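Local structure of 2-dehydropantoate 2-reductase (Porphyromonas gingivalis, 2QYT) at residues 135-143 with 154-165. The protein probably catalyses the NADPH-dependent reduction of 2-dehydropantoate (ketopantoate) to (R)-pantoate, a step of pantothenate biosynthesis. Numbering follows the deposited sequence. Where two conformers were deposited one is given.
Sequences VWKGCVYIS and LEADRELFYFGS. With EDO (1,2-ethanediol), chain J.
W136 lies against F163, G164 and S165 where strand 137-143 starts and strand 158-164 ends. Its CB meets G164 O at 3.4 Å; CD1 and NE1 run along CA and CB of S165, whose backbone N sits over one ring face near the rim. At the far side of the indole, CE3 and CZ3 reach F163, CZ3 coming 3.5 Å from F163 CE1. The six-membered ring of W136 and the F163 ring are inclined by 29° and strongly offset, with little overlap; chi1 of F163 (83°) tucks CG over its own backbone, flanked by N and C, which brings the ring to the indole. The strands are antiparallel neighbours in the mixed sheet that accompanies the parallel Rossmann-type sheet of the N-terminal domain. Reciprocal N-H...O bonds join K137 with G164, C139 with Y162 and Y141 with L160, the straightest from K137 N to G164 O (2.9 Å, 173°). On the C139 face, Y141 CD2 approaches the edge of the Y162 ring at CE2 (4.0 Å), and helix 194-215 packs on both tyrosines. On the other face, I142 CG1 touches E159 CB at 3.5 Å, while E159 OE2 turns away to hydrogen-bond with Y23 OH. At the corner of 155-157, one water accepts from S143 N and donates to A156 O and R158 O.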
loop_
_atom_site.group_PDB
_atom_site.type_symbol
_atom_site.label_atom_id
_atom_site.label_comp_id
_atom_site.label_asym_id
_atom_site.label_seq_id
_atom_site.Cartn_x
_atom_site.Cartn_y
_atom_site.Cartn_z
ATOM N N VAL A 135 -3.553 -7.983 -11.944
ATOM C CA VAL A 135 -3.441 -7.364 -10.625
ATOM C C VAL A 135 -2.321 -8.061 -9.851
ATOM O O VAL A 135 -2.383 -9.248 -9.637
ATOM C CB VAL A 135 -4.812 -7.389 -9.857
ATOM C CG1 VAL A 135 -4.665 -6.847 -8.417
ATOM C CG2 VAL A 135 -5.911 -6.646 -10.658
ATOM N N TRP A 136 -1.277 -7.317 -9.490
ATOM C CA TRP A 136 -0.239 -7.829 -8.611
ATOM C C TRP A 136 -0.519 -7.395 -7.163
ATOM O O TRP A 136 -1.460 -6.686 -6.921
ATOM C CB TRP A 136 1.123 -7.317 -9.066
ATOM C CG TRP A 136 1.612 -7.867 -10.415
ATOM C CD1 TRP A 136 1.137 -8.972 -11.112
ATOM C CD2 TRP A 136 2.717 -7.371 -11.164
ATOM N NE1 TRP A 136 1.888 -9.165 -12.237
ATOM C CE2 TRP A 136 2.847 -8.185 -12.307
ATOM C CE3 TRP A 136 3.600 -6.286 -10.988
ATOM C CZ2 TRP A 136 3.831 -7.953 -13.288
ATOM C CZ3 TRP A 136 4.574 -6.056 -11.963
ATOM C CH2 TRP A 136 4.673 -6.885 -13.097
ATOM N N LYS A 137 0.274 -7.869 -6.212
ATOM C CA LYS A 137 0.123 -7.533 -4.803
ATOM C C LYS A 137 1.293 -6.656 -4.422
ATOM O O LYS A 137 2.393 -6.827 -4.942
ATOM C CB LYS A 137 0.176 -8.798 -3.956
ATOM C CG LYS A 137 -0.880 -9.777 -4.360
ATOM C CD LYS A 137 -1.080 -10.872 -3.360
ATOM C CE LYS A 137 -2.067 -11.853 -3.969
ATOM N NZ LYS A 137 -2.218 -13.083 -3.154
ATOM N N GLY A 138 1.057 -5.716 -3.524
ATOM C CA GLY A 138 2.134 -4.858 -3.058
ATOM C C GLY A 138 1.864 -4.327 -1.671
ATOM O O GLY A 138 0.725 -4.351 -1.206
ATOM N N CYS A 139 2.932 -3.914 -0.979
ATOM C CA CYS A 139 2.793 -3.154 0.235
ATOM C C CYS A 139 4.034 -2.302 0.484
ATOM O O CYS A 139 5.147 -2.656 0.076
ATOM C CB CYS A 139 2.507 -4.063 1.434
ATOM S SG CYS A 139 3.928 -5.039 1.961
ATOM N N VAL A 140 3.840 -1.164 1.150
ATOM C CA VAL A 140 4.922 -0.186 1.375
ATOM C C VAL A 140 5.097 0.046 2.866
ATOM O O VAL A 140 4.160 -0.137 3.631
ATOM C CB VAL A 140 4.682 1.133 0.581
ATOM C CG1 VAL A 140 4.626 0.858 -0.916
ATOM C CG2 VAL A 140 3.404 1.860 1.020
ATOM N N TYR A 141 6.323 0.342 3.298
ATOM C CA TYR A 141 6.582 0.841 4.641
ATOM C C TYR A 141 7.190 2.220 4.452
ATOM O O TYR A 141 8.295 2.367 3.934
ATOM C CB TYR A 141 7.556 -0.060 5.398
ATOM C CG TYR A 141 6.997 -1.393 5.791
ATOM C CD1 TYR A 141 6.497 -1.599 7.055
ATOM C CD2 TYR A 141 6.926 -2.437 4.880
ATOM C CE1 TYR A 141 5.982 -2.857 7.448
ATOM C CE2 TYR A 141 6.396 -3.684 5.251
ATOM C CZ TYR A 141 5.925 -3.887 6.526
ATOM O OH TYR A 141 5.389 -5.112 6.887
ATOM N N ILE A 142 6.433 3.237 4.830
ATOM C CA ILE A 142 6.800 4.604 4.529
ATOM C C ILE A 142 5.934 5.500 5.386
ATOM O O ILE A 142 4.739 5.194 5.572
ATOM C CB ILE A 142 6.656 4.968 3.009
ATOM C CG1 ILE A 142 7.431 6.271 2.668
ATOM C CG2 ILE A 142 5.166 4.902 2.503
ATOM C CD1 ILE A 142 7.207 6.820 1.161
ATOM N N SER A 143 6.535 6.564 5.925
ATOM C CA SER A 143 5.847 7.514 6.785
ATOM C C SER A 143 5.640 8.830 6.064
ATOM O O SER A 143 6.365 9.799 6.278
ATOM C CB SER A 143 6.690 7.755 8.029
ATOM O OG SER A 143 6.806 6.534 8.740
ATOM N N LEU A 154 7.508 13.601 4.243
ATOM C CA LEU A 154 7.954 12.394 4.915
ATOM C C LEU A 154 8.538 12.729 6.238
ATOM O O LEU A 154 9.399 13.619 6.378
ATOM C CB LEU A 154 9.012 11.635 4.123
ATOM C CG LEU A 154 8.593 10.743 2.963
ATOM C CD1 LEU A 154 7.919 11.567 1.903
ATOM C CD2 LEU A 154 9.856 10.020 2.409
ATOM N N GLU A 155 8.132 11.980 7.242
ATOM C CA GLU A 155 8.671 12.302 8.515
ATOM C C GLU A 155 9.974 11.543 8.720
ATOM O O GLU A 155 10.705 11.807 9.650
ATOM C CB GLU A 155 7.631 12.081 9.612
ATOM C CG GLU A 155 7.207 10.698 9.784
ATOM C CD GLU A 155 6.253 10.566 10.963
ATOM O OE1 GLU A 155 5.125 11.134 10.880
ATOM O OE2 GLU A 155 6.647 9.893 11.940
ATOM N N ALA A 156 10.264 10.605 7.821
ATOM C CA ALA A 156 11.559 9.925 7.849
ATOM C C ALA A 156 11.901 9.603 6.405
ATOM O O ALA A 156 11.009 9.358 5.611
ATOM C CB ALA A 156 11.519 8.671 8.690
ATOM N N ASP A 157 13.185 9.598 6.075
ATOM C CA ASP A 157 13.611 9.229 4.729
ATOM C C ASP A 157 13.388 7.766 4.312
ATOM O O ASP A 157 13.103 7.505 3.136
ATOM C CB ASP A 157 15.075 9.588 4.530
ATOM C CG ASP A 157 15.251 10.983 4.095
ATOM O OD1 ASP A 157 14.770 11.349 2.996
ATOM O OD2 ASP A 157 15.843 11.729 4.869
ATOM N N ARG A 158 13.500 6.853 5.261
ATOM C CA ARG A 158 13.375 5.401 5.061
ATOM C C ARG A 158 12.067 5.028 4.377
ATOM O O ARG A 158 10.999 5.514 4.809
ATOM C CB ARG A 158 13.323 4.682 6.414
ATOM C CG ARG A 158 14.587 4.617 7.222
ATOM C CD ARG A 158 14.324 4.005 8.608
ATOM N NE ARG A 158 13.546 4.848 9.529
ATOM C CZ ARG A 158 13.999 5.943 10.135
ATOM N NH1 ARG A 158 15.231 6.375 9.924
ATOM N NH2 ARG A 158 13.203 6.623 10.951
ATOM N N GLU A 159 12.140 4.133 3.390
ATOM C CA GLU A 159 10.972 3.495 2.783
ATOM C C GLU A 159 11.305 2.110 2.206
ATOM O O GLU A 159 12.457 1.826 1.860
ATOM C CB GLU A 159 10.245 4.407 1.795
ATOM C CG GLU A 159 10.957 4.768 0.469
ATOM C CD GLU A 159 11.227 3.589 -0.482
ATOM O OE1 GLU A 159 12.267 3.657 -1.159
ATOM O OE2 GLU A 159 10.450 2.605 -0.563
ATOM N N LEU A 160 10.287 1.251 2.137
ATOM C CA LEU A 160 10.378 -0.102 1.586
ATOM C C LEU A 160 9.150 -0.284 0.718
ATOM O O LEU A 160 8.096 0.138 1.118
ATOM C CB LEU A 160 10.404 -1.137 2.718
ATOM C CG LEU A 160 11.654 -1.067 3.601
ATOM C CD1 LEU A 160 11.495 -1.903 4.895
ATOM C CD2 LEU A 160 12.899 -1.502 2.777
ATOM N N PHE A 161 9.323 -0.890 -0.474
ATOM C CA PHE A 161 8.298 -1.088 -1.470
ATOM C C PHE A 161 8.510 -2.553 -1.834
ATOM O O PHE A 161 9.574 -2.941 -2.360
ATOM C CB PHE A 161 8.578 -0.149 -2.658
ATOM C CG PHE A 161 7.540 -0.157 -3.778
ATOM C CD1 PHE A 161 6.796 1.007 -4.070
ATOM C CD2 PHE A 161 7.377 -1.265 -4.605
ATOM C CE1 PHE A 161 5.882 1.031 -5.136
ATOM C CE2 PHE A 161 6.444 -1.249 -5.661
ATOM C CZ PHE A 161 5.706 -0.098 -5.929
ATOM N N TYR A 162 7.508 -3.375 -1.513
ATOM C CA TYR A 162 7.479 -4.788 -1.922
ATOM C C TYR A 162 6.377 -5.049 -2.912
ATOM O O TYR A 162 5.301 -4.495 -2.793
ATOM C CB TYR A 162 7.238 -5.688 -0.715
ATOM C CG TYR A 162 8.304 -5.606 0.314
ATOM C CD1 TYR A 162 9.451 -6.389 0.210
ATOM C CD2 TYR A 162 8.164 -4.759 1.414
ATOM C CE1 TYR A 162 10.456 -6.323 1.197
ATOM C CE2 TYR A 162 9.159 -4.700 2.405
ATOM C CZ TYR A 162 10.293 -5.480 2.278
ATOM O OH TYR A 162 11.266 -5.417 3.224
ATOM N N PHE A 163 6.613 -5.907 -3.886
ATOM C CA PHE A 163 5.531 -6.207 -4.840
ATOM C C PHE A 163 5.780 -7.541 -5.480
ATOM O O PHE A 163 6.875 -8.088 -5.340
ATOM C CB PHE A 163 5.428 -5.102 -5.905
ATOM C CG PHE A 163 6.402 -5.274 -7.028
ATOM C CD1 PHE A 163 5.997 -5.903 -8.226
ATOM C CD2 PHE A 163 7.727 -4.854 -6.879
ATOM C CE1 PHE A 163 6.904 -6.086 -9.288
ATOM C CE2 PHE A 163 8.647 -5.039 -7.910
ATOM C CZ PHE A 163 8.217 -5.656 -9.140
ATOM N N GLY A 164 4.777 -8.070 -6.169
ATOM C CA GLY A 164 4.933 -9.324 -6.889
ATOM C C GLY A 164 3.648 -9.906 -7.378
ATOM O O GLY A 164 2.579 -9.532 -6.903
ATOM N N SER A 165 3.767 -10.795 -8.385
ATOM C CA SER A 165 2.648 -11.533 -9.004
ATOM C C SER A 165 2.116 -12.698 -8.131
ATOM O O SER A 165 0.970 -13.123 -8.287
ATOM C CB SER A 165 3.100 -12.140 -10.344
ATOM O OG SER A 165 4.165 -13.100 -10.186
HETATM C C1 EDO J . 15.196 5.975 1.149
HETATM O O1 EDO J . 14.385 7.069 0.754
HETATM C C2 EDO J . 14.772 4.709 0.442
HETATM O O2 EDO J . 14.278 3.864 1.488
HETATM O O HOH W 1 9.348 7.255 5.717
#